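Local coordinates for substrate binding periplasmic protein (Ralstonia solanacearum, PDB 3LOP) that binds leucine in the cleft between its two lobes and probably serves as the periplasmic receptor of an amino-acid transport system, at residues I58-T61 with V62-R66; A209-F212 with V213-R217; L296-A299 with I300-A303. All coordinates share one frame; numbering follows the deposited sequence.

Contact 1 (I58-T61 with V62-R66)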
ATOM      1  N   ILE A  58      15.870  -5.773  -0.169  1.00  5.98           N
ATOM      2  CA  ILE A  58      15.704  -6.021   1.258  1.00  5.91           C
ATOM      3  C   ILE A  58      16.859  -5.535   2.134  1.00  6.35           C
ATOM      4  O   ILE A  58      16.637  -4.844   3.134  1.00  5.78           O
ATOM      5  CB  ILE A  58      15.459  -7.522   1.512  1.00  5.82           C
ATOM      6  CG1 ILE A  58      14.236  -7.977   0.710  1.00  8.02           C
ATOM      7  CG2 ILE A  58      15.227  -7.776   2.998  1.00  8.07           C
ATOM      8  CD1 ILE A  58      14.049  -9.474   0.674  1.00 10.56           C
ATOM      9  N   GLU A  59      18.085  -5.891   1.765  1.00  6.05           N
ATOM     10  CA  GLU A  59      19.247  -5.478   2.543  1.00  8.21           C
ATOM     11  C   GLU A  59      19.447  -3.967   2.531  1.00  6.57           C
ATOM     12  O   GLU A  59      19.934  -3.396   3.509  1.00  6.94           O
ATOM     13  CB  GLU A  59      20.518  -6.157   2.022  1.00 11.93           C
ATOM     14  CG  GLU A  59      20.560  -7.663   2.219  1.00 21.29           C
ATOM     15  CD  GLU A  59      21.915  -8.253   1.871  1.00 25.84           C
ATOM     16  OE1 GLU A  59      22.913  -7.872   2.521  1.00 30.18           O
ATOM     17  OE2 GLU A  59      21.987  -9.096   0.950  1.00 28.77           O
ATOM     18  N   GLN A  60      19.077  -3.321   1.429  1.00  5.48           N
ATOM     19  CA  GLN A  60      19.241  -1.875   1.328  1.00  5.11           C
ATOM     20  C   GLN A  60      18.206  -1.145   2.178  1.00  4.27           C
ATOM     21  O   GLN A  60      18.478  -0.063   2.688  1.00  5.40           O
ATOM     22  CB  GLN A  60      19.148  -1.418  -0.128  1.00  4.42           C
ATOM     23  CG  GLN A  60      19.693  -0.012  -0.350  1.00  5.47           C
ATOM     24  CD  GLN A  60      21.149   0.126   0.079  1.00  6.49           C
ATOM     25  OE1 GLN A  60      22.022  -0.592  -0.409  1.00  9.44           O
ATOM     26  NE2 GLN A  60      21.413   1.049   0.999  1.00  6.28           N
ATOM     27  N   THR A  61      17.020  -1.729   2.337  1.00  3.99           N
ATOM     28  CA  THR A  61      16.001  -1.102   3.173  1.00  3.06           C
ATOM     29  C   THR A  61      16.555  -1.087   4.597  1.00  3.88           C
ATOM     30  O   THR A  61      16.485  -0.076   5.302  1.00  3.84           O
ATOM     31  CB  THR A  61      14.673  -1.899   3.161  1.00  3.42           C
ATOM     32  OG1 THR A  61      14.139  -1.930   1.831  1.00  3.93           O
ATOM     33  CG2 THR A  61      13.653  -1.251   4.099  1.00  4.19           C
ATOM     34  N   VAL A  62      17.114  -2.222   5.007  1.00  4.28           N
ATOM     35  CA  VAL A  62      17.697  -2.354   6.337  1.00  4.44           C
ATOM     36  C   VAL A  62      18.809  -1.329   6.544  1.00  4.92           C
ATOM     37  O   VAL A  62      18.814  -0.607   7.539  1.00  5.67           O
ATOM     38  CB  VAL A  62      18.264  -3.775   6.558  1.00  4.88           C
ATOM     39  CG1 VAL A  62      19.103  -3.819   7.825  1.00  6.21           C
ATOM     40  CG2 VAL A  62      17.122  -4.780   6.656  1.00  4.65           C
ATOM     41  N   ARG A  63      19.745  -1.254   5.602  1.00  4.33           N
ATOM     42  CA  ARG A  63      20.843  -0.303   5.729  1.00  5.61           C
ATOM     43  C   ARG A  63      20.349   1.140   5.742  1.00  4.90           C
ATOM     44  O   ARG A  63      20.800   1.950   6.554  1.00  5.86           O
ATOM     45  CB  ARG A  63      21.866  -0.496   4.600  1.00  8.00           C
ATOM     46  CG  ARG A  63      22.705  -1.763   4.738  1.00 13.05           C
ATOM     47  CD  ARG A  63      23.945  -1.714   3.850  1.00 17.84           C
ATOM     48  NE  ARG A  63      23.629  -1.809   2.429  1.00 21.52           N
ATOM     49  CZ  ARG A  63      23.271  -2.933   1.815  1.00 24.26           C
ATOM     50  NH1 ARG A  63      23.185  -4.067   2.497  1.00 26.03           N
ATOM     51  NH2 ARG A  63      22.999  -2.923   0.515  1.00 25.02           N
ATOM     52  N   ASN A  64      19.419   1.461   4.846  1.00  4.10           N
ATOM     53  CA  ASN A  64      18.876   2.812   4.773  1.00  4.51           C
ATOM     54  C   ASN A  64      18.259   3.259   6.091  1.00  3.94           C
ATOM     55  O   ASN A  64      18.578   4.332   6.603  1.00  4.88           O
ATOM     56  CB  ASN A  64      17.805   2.907   3.686  1.00  3.00           C
ATOM     57  CG  ASN A  64      18.384   3.019   2.293  1.00  4.00           C
ATOM     58  OD1 ASN A  64      19.602   3.030   2.102  1.00  5.30           O
ATOM     59  ND2 ASN A  64      17.506   3.107   1.309  1.00  2.48           N
ATOM     60  N   VAL A  65      17.375   2.435   6.643  1.00  3.80           N
ATOM     61  CA  VAL A  65      16.715   2.798   7.887  1.00  4.42           C
ATOM     62  C   VAL A  65      17.693   2.955   9.045  1.00  4.47           C
ATOM     63  O   VAL A  65      17.612   3.919   9.797  1.00  5.47           O
ATOM     64  CB  VAL A  65      15.617   1.779   8.252  1.00  4.01           C
ATOM     65  CG1 VAL A  65      15.005   2.130   9.609  1.00  4.51           C
ATOM     66  CG2 VAL A  65      14.531   1.800   7.177  1.00  5.16           C
ATOM     67  N   ARG A  66      18.627   2.019   9.183  1.00  4.43           N
ATOM     68  CA  ARG A  66      19.606   2.110  10.260  1.00  5.55           C
ATOM     69  C   ARG A  66      20.442   3.383  10.107  1.00  7.09           C
ATOM     70  O   ARG A  66      20.636   4.122  11.072  1.00  6.85           O
ATOM     71  CB  ARG A  66      20.521   0.884  10.266  1.00  7.91           C
ATOM     72  CG  ARG A  66      21.637   0.971  11.295  1.00 10.08           C
ATOM     73  CD  ARG A  66      22.351  -0.357  11.484  1.00 11.78           C
ATOM     74  NE  ARG A  66      21.554  -1.294  12.271  1.00 14.62           N
ATOM     75  CZ  ARG A  66      21.156  -2.487  11.841  1.00 15.62           C
ATOM     76  NH1 ARG A  66      21.478  -2.895  10.621  1.00 17.39           N
ATOM     77  NH2 ARG A  66      20.442  -3.273  12.634  1.00 18.17           N
TER
HETATM   78  O   HOH W   1      24.135   1.459   1.943  1.00 24.80           O

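Contact 2 (A209-F212 with V213-R217)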
ATOM      1  N   ALA A 209       2.102  -6.930 -12.430  1.00  4.83           N
ATOM      2  CA  ALA A 209       0.656  -7.043 -12.583  1.00  5.51           C
ATOM      3  C   ALA A 209       0.236  -6.464 -13.934  1.00  5.63           C
ATOM      4  O   ALA A 209      -0.542  -7.077 -14.666  1.00  6.53           O
ATOM      5  CB  ALA A 209      -0.057  -6.300 -11.452  1.00  4.84           C
ATOM      6  N   ALA A 210       0.757  -5.284 -14.256  1.00  5.47           N
ATOM      7  CA  ALA A 210       0.433  -4.617 -15.514  1.00  5.89           C
ATOM      8  C   ALA A 210       0.875  -5.437 -16.721  1.00  6.94           C
ATOM      9  O   ALA A 210       0.118  -5.605 -17.679  1.00  6.63           O
ATOM     10  CB  ALA A 210       1.079  -3.239 -15.554  1.00  6.84           C
ATOM     11  N   GLN A 211       2.101  -5.952 -16.677  1.00  6.53           N
ATOM     12  CA  GLN A 211       2.609  -6.756 -17.779  1.00  6.19           C
ATOM     13  C   GLN A 211       1.807  -8.041 -17.924  1.00  6.49           C
ATOM     14  O   GLN A 211       1.499  -8.465 -19.040  1.00  5.25           O
ATOM     15  CB  GLN A 211       4.089  -7.072 -17.570  1.00  7.56           C
ATOM     16  CG  GLN A 211       4.985  -5.863 -17.775  1.00 11.13           C
ATOM     17  CD  GLN A 211       4.962  -5.365 -19.208  1.00 17.47           C
ATOM     18  OE1 GLN A 211       5.414  -4.258 -19.499  1.00 20.33           O
ATOM     19  NE2 GLN A 211       4.443  -6.189 -20.115  1.00 18.33           N
ATOM     20  N   PHE A 212       1.453  -8.660 -16.802  1.00  5.74           N
ATOM     21  CA  PHE A 212       0.669  -9.884 -16.867  1.00  5.18           C
ATOM     22  C   PHE A 212      -0.692  -9.605 -17.502  1.00  5.99           C
ATOM     23  O   PHE A 212      -1.120 -10.310 -18.414  1.00  5.62           O
ATOM     24  CB  PHE A 212       0.449 -10.479 -15.472  1.00  5.01           C
ATOM     25  CG  PHE A 212      -0.415 -11.705 -15.483  1.00  4.77           C
ATOM     26  CD1 PHE A 212       0.142 -12.966 -15.670  1.00  5.45           C
ATOM     27  CD2 PHE A 212      -1.800 -11.592 -15.389  1.00  5.72           C
ATOM     28  CE1 PHE A 212      -0.671 -14.096 -15.770  1.00  4.12           C
ATOM     29  CE2 PHE A 212      -2.620 -12.712 -15.489  1.00  5.62           C
ATOM     30  CZ  PHE A 212      -2.054 -13.968 -15.681  1.00  5.69           C
ATOM     31  N   VAL A 213      -1.375  -8.574 -17.017  1.00  5.54           N
ATOM     32  CA  VAL A 213      -2.690  -8.231 -17.545  1.00  5.95           C
ATOM     33  C   VAL A 213      -2.664  -7.917 -19.040  1.00  6.90           C
ATOM     34  O   VAL A 213      -3.484  -8.437 -19.796  1.00  6.30           O
ATOM     35  CB  VAL A 213      -3.308  -7.040 -16.775  1.00  6.75           C
ATOM     36  CG1 VAL A 213      -4.608  -6.602 -17.430  1.00  7.33           C
ATOM     37  CG2 VAL A 213      -3.574  -7.450 -15.334  1.00  8.44           C
ATOM     38  N   ARG A 214      -1.724  -7.080 -19.470  1.00  6.64           N
ATOM     39  CA  ARG A 214      -1.638  -6.732 -20.886  1.00  7.44           C
ATOM     40  C   ARG A 214      -1.421  -7.962 -21.759  1.00  7.50           C
ATOM     41  O   ARG A 214      -2.126  -8.165 -22.747  1.00  7.59           O
ATOM     42  CB  ARG A 214      -0.501  -5.730 -21.134  1.00  8.73           C
ATOM     43  CG  ARG A 214      -0.318  -5.377 -22.613  1.00 11.19           C
ATOM     44  CD  ARG A 214       0.863  -4.438 -22.852  1.00 12.97           C
ATOM     45  NE  ARG A 214       0.572  -3.045 -22.522  1.00 14.94           N
ATOM     46  CZ  ARG A 214      -0.259  -2.263 -23.206  1.00 15.91           C
ATOM     47  NH1 ARG A 214      -0.899  -2.731 -24.269  1.00 18.53           N
ATOM     48  NH2 ARG A 214      -0.442  -1.002 -22.834  1.00 16.25           N
ATOM     49  N   GLN A 215      -0.441  -8.779 -21.389  1.00  7.60           N
ATOM     50  CA  GLN A 215      -0.111  -9.985 -22.146  1.00  7.95           C
ATOM     51  C   GLN A 215      -1.197 -11.051 -22.096  1.00  7.72           C
ATOM     52  O   GLN A 215      -1.510 -11.675 -23.109  1.00  9.06           O
ATOM     53  CB  GLN A 215       1.208 -10.568 -21.636  1.00  8.54           C
ATOM     54  CG  GLN A 215       2.419  -9.692 -21.933  1.00  9.89           C
ATOM     55  CD  GLN A 215       3.666 -10.146 -21.198  1.00 11.26           C
ATOM     56  OE1 GLN A 215       3.982 -11.334 -21.161  1.00 13.08           O
ATOM     57  NE2 GLN A 215       4.392  -9.194 -20.619  1.00 13.95           N
ATOM     58  N   TYR A 216      -1.764 -11.271 -20.915  1.00  5.95           N
ATOM     59  CA  TYR A 216      -2.813 -12.270 -20.753  1.00  6.16           C
ATOM     60  C   TYR A 216      -4.002 -11.954 -21.657  1.00  6.29           C
ATOM     61  O   TYR A 216      -4.486 -12.823 -22.383  1.00  6.80           O
ATOM     62  CB  TYR A 216      -3.264 -12.323 -19.289  1.00  4.83           C
ATOM     63  CG  TYR A 216      -4.393 -13.293 -19.012  1.00  3.89           C
ATOM     64  CD1 TYR A 216      -4.186 -14.671 -19.062  1.00  4.16           C
ATOM     65  CD2 TYR A 216      -5.676 -12.831 -18.721  1.00  4.32           C
ATOM     66  CE1 TYR A 216      -5.233 -15.566 -18.833  1.00  4.94           C
ATOM     67  CE2 TYR A 216      -6.724 -13.713 -18.490  1.00  5.25           C
ATOM     68  CZ  TYR A 216      -6.498 -15.078 -18.550  1.00  4.29           C
ATOM     69  OH  TYR A 216      -7.545 -15.950 -18.347  1.00  4.77           O
ATOM     70  N   ARG A 217      -4.466 -10.707 -21.615  1.00  5.69           N
ATOM     71  CA  ARG A 217      -5.598 -10.290 -22.435  1.00  5.47           C
ATOM     72  C   ARG A 217      -5.248 -10.268 -23.923  1.00  7.79           C
ATOM     73  O   ARG A 217      -6.052 -10.675 -24.759  1.00  7.93           O
ATOM     74  CB  ARG A 217      -6.090  -8.906 -21.996  1.00  4.95           C
ATOM     75  CG  ARG A 217      -6.956  -8.911 -20.740  1.00  5.59           C
ATOM     76  CD  ARG A 217      -8.413  -9.244 -21.061  1.00  6.84           C
ATOM     77  NE  ARG A 217      -9.277  -9.011 -19.905  1.00  6.67           N
ATOM     78  CZ  ARG A 217      -9.658  -9.946 -19.039  1.00  5.51           C
ATOM     79  NH1 ARG A 217      -9.266 -11.208 -19.187  1.00  4.21           N
ATOM     80  NH2 ARG A 217     -10.417  -9.612 -18.005  1.00  4.35           N
TER

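Contact 3 (L296-A299 with I300-A303)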
ATOM      1  N   LEU A 296       0.727  10.495  11.050  1.00  2.55           N
ATOM      2  CA  LEU A 296       1.952  10.706  11.810  1.00  2.16           C
ATOM      3  C   LEU A 296       2.004  12.137  12.340  1.00  4.21           C
ATOM      4  O   LEU A 296       2.392  12.367  13.481  1.00  3.16           O
ATOM      5  CB  LEU A 296       3.177  10.426  10.931  1.00  3.86           C
ATOM      6  CG  LEU A 296       4.548  10.725  11.546  1.00  3.02           C
ATOM      7  CD1 LEU A 296       4.730   9.965  12.860  1.00  4.49           C
ATOM      8  CD2 LEU A 296       5.631  10.334  10.548  1.00  4.49           C
ATOM      9  N   ALA A 297       1.604  13.096  11.511  1.00  4.17           N
ATOM     10  CA  ALA A 297       1.615  14.496  11.917  1.00  4.54           C
ATOM     11  C   ALA A 297       0.741  14.738  13.147  1.00  5.07           C
ATOM     12  O   ALA A 297       1.111  15.513  14.026  1.00  3.85           O
ATOM     13  CB  ALA A 297       1.154  15.383  10.761  1.00  4.86           C
ATOM     14  N   GLU A 298      -0.415  14.081  13.207  1.00  5.36           N
ATOM     15  CA  GLU A 298      -1.314  14.235  14.345  1.00  5.71           C
ATOM     16  C   GLU A 298      -0.644  13.694  15.605  1.00  5.94           C
ATOM     17  O   GLU A 298      -0.761  14.276  16.682  1.00  5.74           O
ATOM     18  CB  GLU A 298      -2.629  13.494  14.082  1.00  6.77           C
ATOM     19  CG  GLU A 298      -3.611  13.459  15.255  1.00  7.60           C
ATOM     20  CD  GLU A 298      -4.046  14.836  15.743  1.00  9.93           C
ATOM     21  OE1 GLU A 298      -3.890  15.831  15.004  1.00 10.45           O
ATOM     22  OE2 GLU A 298      -4.563  14.915  16.875  1.00 11.12           O
ATOM     23  N   ALA A 299       0.064  12.577  15.469  1.00  5.85           N
ATOM     24  CA  ALA A 299       0.755  11.996  16.611  1.00  4.51           C
ATOM     25  C   ALA A 299       1.859  12.943  17.068  1.00  4.88           C
ATOM     26  O   ALA A 299       2.053  13.148  18.263  1.00  4.70           O
ATOM     27  CB  ALA A 299       1.340  10.638  16.242  1.00  4.94           C
ATOM     28  N   ILE A 300       2.584  13.524  16.115  1.00  4.17           N
ATOM     29  CA  ILE A 300       3.655  14.449  16.460  1.00  5.17           C
ATOM     30  C   ILE A 300       3.073  15.666  17.177  1.00  4.94           C
ATOM     31  O   ILE A 300       3.647  16.160  18.147  1.00  4.93           O
ATOM     32  CB  ILE A 300       4.429  14.897  15.200  1.00  4.75           C
ATOM     33  CG1 ILE A 300       5.137  13.687  14.581  1.00  5.06           C
ATOM     34  CG2 ILE A 300       5.448  15.972  15.568  1.00  6.81           C
ATOM     35  CD1 ILE A 300       5.868  13.981  13.285  1.00  5.79           C
ATOM     36  N   ARG A 301       1.925  16.134  16.702  1.00  4.79           N
ATOM     37  CA  ARG A 301       1.263  17.285  17.306  1.00  6.17           C
ATOM     38  C   ARG A 301       0.905  16.988  18.760  1.00  7.21           C
ATOM     39  O   ARG A 301       1.131  17.814  19.645  1.00  9.05           O
ATOM     40  CB  ARG A 301      -0.009  17.633  16.528  1.00  6.29           C
ATOM     41  CG  ARG A 301      -0.675  18.923  16.993  1.00  8.24           C
ATOM     42  CD  ARG A 301      -2.005  19.152  16.289  1.00 11.84           C
ATOM     43  NE  ARG A 301      -3.028  18.215  16.743  1.00 15.56           N
ATOM     44  CZ  ARG A 301      -3.553  18.218  17.966  1.00 17.67           C
ATOM     45  NH1 ARG A 301      -3.152  19.112  18.861  1.00 19.35           N
ATOM     46  NH2 ARG A 301      -4.476  17.325  18.297  1.00 17.89           N
ATOM     47  N   ARG A 302       0.350  15.805  19.001  1.00  7.49           N
ATOM     48  CA  ARG A 302      -0.039  15.404  20.347  1.00  6.82           C
ATOM     49  C   ARG A 302       1.157  15.173  21.263  1.00  8.91           C
ATOM     50  O   ARG A 302       1.035  15.269  22.488  1.00  9.79           O
ATOM     51  CB  ARG A 302      -0.888  14.131  20.293  1.00  6.68           C
ATOM     52  CG  ARG A 302      -2.205  14.291  19.557  1.00  6.28           C
ATOM     53  CD  ARG A 302      -3.022  13.016  19.654  1.00  9.00           C
ATOM     54  NE  ARG A 302      -4.288  13.112  18.935  1.00 10.08           N
ATOM     55  CZ  ARG A 302      -5.307  12.274  19.102  1.00 10.40           C
ATOM     56  NH1 ARG A 302      -5.212  11.272  19.968  1.00 10.34           N
ATOM     57  NH2 ARG A 302      -6.424  12.437  18.406  1.00 13.02           N
ATOM     58  N   ALA A 303       2.310  14.874  20.673  1.00  8.51           N
ATOM     59  CA  ALA A 303       3.520  14.617  21.448  1.00  9.22           C
ATOM     60  C   ALA A 303       4.073  15.869  22.121  1.00 10.63           C
ATOM     61  O   ALA A 303       4.904  15.773  23.026  1.00 11.92           O
ATOM     62  CB  ALA A 303       4.581  13.986  20.560  1.00  8.81           C
TER
HETATM   63  O   HOH W   2      -7.499  14.950  17.477  1.00 26.32           O

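Contact 1 (I58-T61 with V62-R66)
The guanidinium of Arg63 lies over the start of its own helix, with Glu59 O and the CA of Gln60 on one face, both offset toward the rim. At its edge, in plane, sit the carboxylate oxygen Glu59 OE1 and a water. The Glu59 salt bridge is long, OE1 to Arg63 NH1 being 3.8 Å, and the carboxylate stands almost perpendicular to the guanidinium. Gln60 holds the other terminal nitrogen: Arg63 NH2 donates to Gln60 OE1 over 2.7 Å, in a bent bond that reaches the oxygen from above its carbonyl plane. The Arg63 chain gets there by bending at chi3 (-70°).

Gln60 leaves the helix with CG anti to the backbone N (chi1 -164°) and then folds at chi2, which brings its amide between Arg63 and Asn64. Its NE2 gives a nearly straight 2.9 Å bond to Asn64 OD1, with the acceptor in the Gln60 amide plane, while NE2 stands above the carbonyl plane of Asn64. The same nitrogen donates to the water, which Arg63 NE reaches weakly. One amide thus accepts from Arg63 and donates to Asn64, whose ND2 in turn bonds Asp53 O and Ser11 OG. Thr61 and Val65 face inward onto Leu89 of helix 83-91, and Thr61 OG1 is hydrogen-bonded to Asn85 OD1. Such i to i+3 and i+4 side-chain bonds run along an amphipathic helix flanking the parallel sheet of a periplasmic-binding-protein lobe.

Contact 2 (A209-F212 with V213-R217)
Phe212 and Tyr216, one helical turn apart, run alongside each other in one direction. Their planes are only 12° from parallel, yet the centroids are 5.5 Å apart and the rings are displaced so much that little of one lies above the other. The closer touch is a CH-pi contact: Tyr216 CB sits over the Phe212 face, 4.3 Å from the centroid, and its nearest ring atom is Phe212 CE2 at 3.9 Å. Both side chains carry CG anti to the backbone N (chi1 177° and 178°), and this shared torsion sends the two rings off the helix in step.

Behind them the backbone sets the spacing, with Tyr216 N bonded to Phe212 O at 2.8 Å. Three residues earlier Val213 N bonds Ala209 O, and the CG2 branch of Val213, beside its own backbone N, rests 3.1 Å from that same Ala209 O. On another side of the helix the extended side chain of Gln215 runs past the Gln211 carbonyl, with Gln215 CG 3.3 Å from Gln211 O.

Farther out, Phe212 packs on Val189 and Leu192 of helix 186-194 and on Ile200 and Leu202 of strand 199-203, while Tyr216 reaches past Leu193 and Ile200 to hydrogen-bond Ala223 N through OH. Ala210 and Val213 meet Leu236 of helix 233-240, and Arg214 NH2 bonds Val239 O. The tyrosine therefore ties this helix to the approach of the next strand, and the apolar face closes over the sheet in the beta-alpha-beta crossover formed by strand 199-203, helix 206-218 and strand 224-227.

Contact 3 (L296-A299 with I300-A303)
Glu298 OE2 is gripped by two arginines and a water. Arg301 NH2 comes in on its syn side at 2.8 Å, and Arg302 NE on its anti side, also at 2.8 Å and close to straight (169°). Both donors lie somewhat out of the carboxylate plane. The water donates to Glu298 OE2 and accepts from Arg302 NH2, spanning the two residues.

Arg301 uses two nitrogens side-on, since its NE also donates to Glu298 OE1 at 3.1 Å. That oxygen lies in the guanidinium plane but is met from above the carboxylate plane, the two groups being turned 47° apart. Arg302 holds the carboxylate through NE, and its guanidinium stands nearly perpendicular to it. The side chains arrive differently. Glu298 has CG anti to the backbone N (chi1 174°) and bends at chi2 to swing its carboxylate forward along the helix; Arg301 runs beside it and bends at chi3, whereas Arg302 stays extended from CG to NE and crosses it at a slant. The CG of Arg302 also lies 3.2 Å from Glu298 O.

On the inward side of the helix, Leu296 CG meets Ile300 CD1 at 3.9 Å, and Ile300 CG1 comes within 3.2 Å of Leu296 O. Both side chains reach the sheet, Leu296 at Val8, Ala76 and Leu78, Ile300 at Ile6 and Val75. Ala299 packs on Ala315 and Leu316 of helix 309-317, and Leu319 touches Glu298 and Arg302.

With two cations around one buried carboxylate, the glutamate is probably ionised, its negative charge balanced by the two guanidinium groups. The salt-bridge network fixes the rotation of the carboxylate, while hydrocarbon side chains hold the same turns against the sheet.

In the fold
All three contacts are local, each within one helix, and together they sample both lobes of the protein. Contacts 1 and 3 belong to helices packed on the sheet containing strand 6-12, their centres 25 Å apart and their nearest atoms about 12 Å apart. Contact 2 lies on the other sheet, its centre 31 Å from that of contact 1 and 42 Å from that of contact 3, with contacts 2 and 3 on opposite sides of the chain's centre. The bound leucine is about 9 Å from the side chains of Ile58 and Ala209, so contacts 1 and 2 approach the pocket from different lobes without lining it.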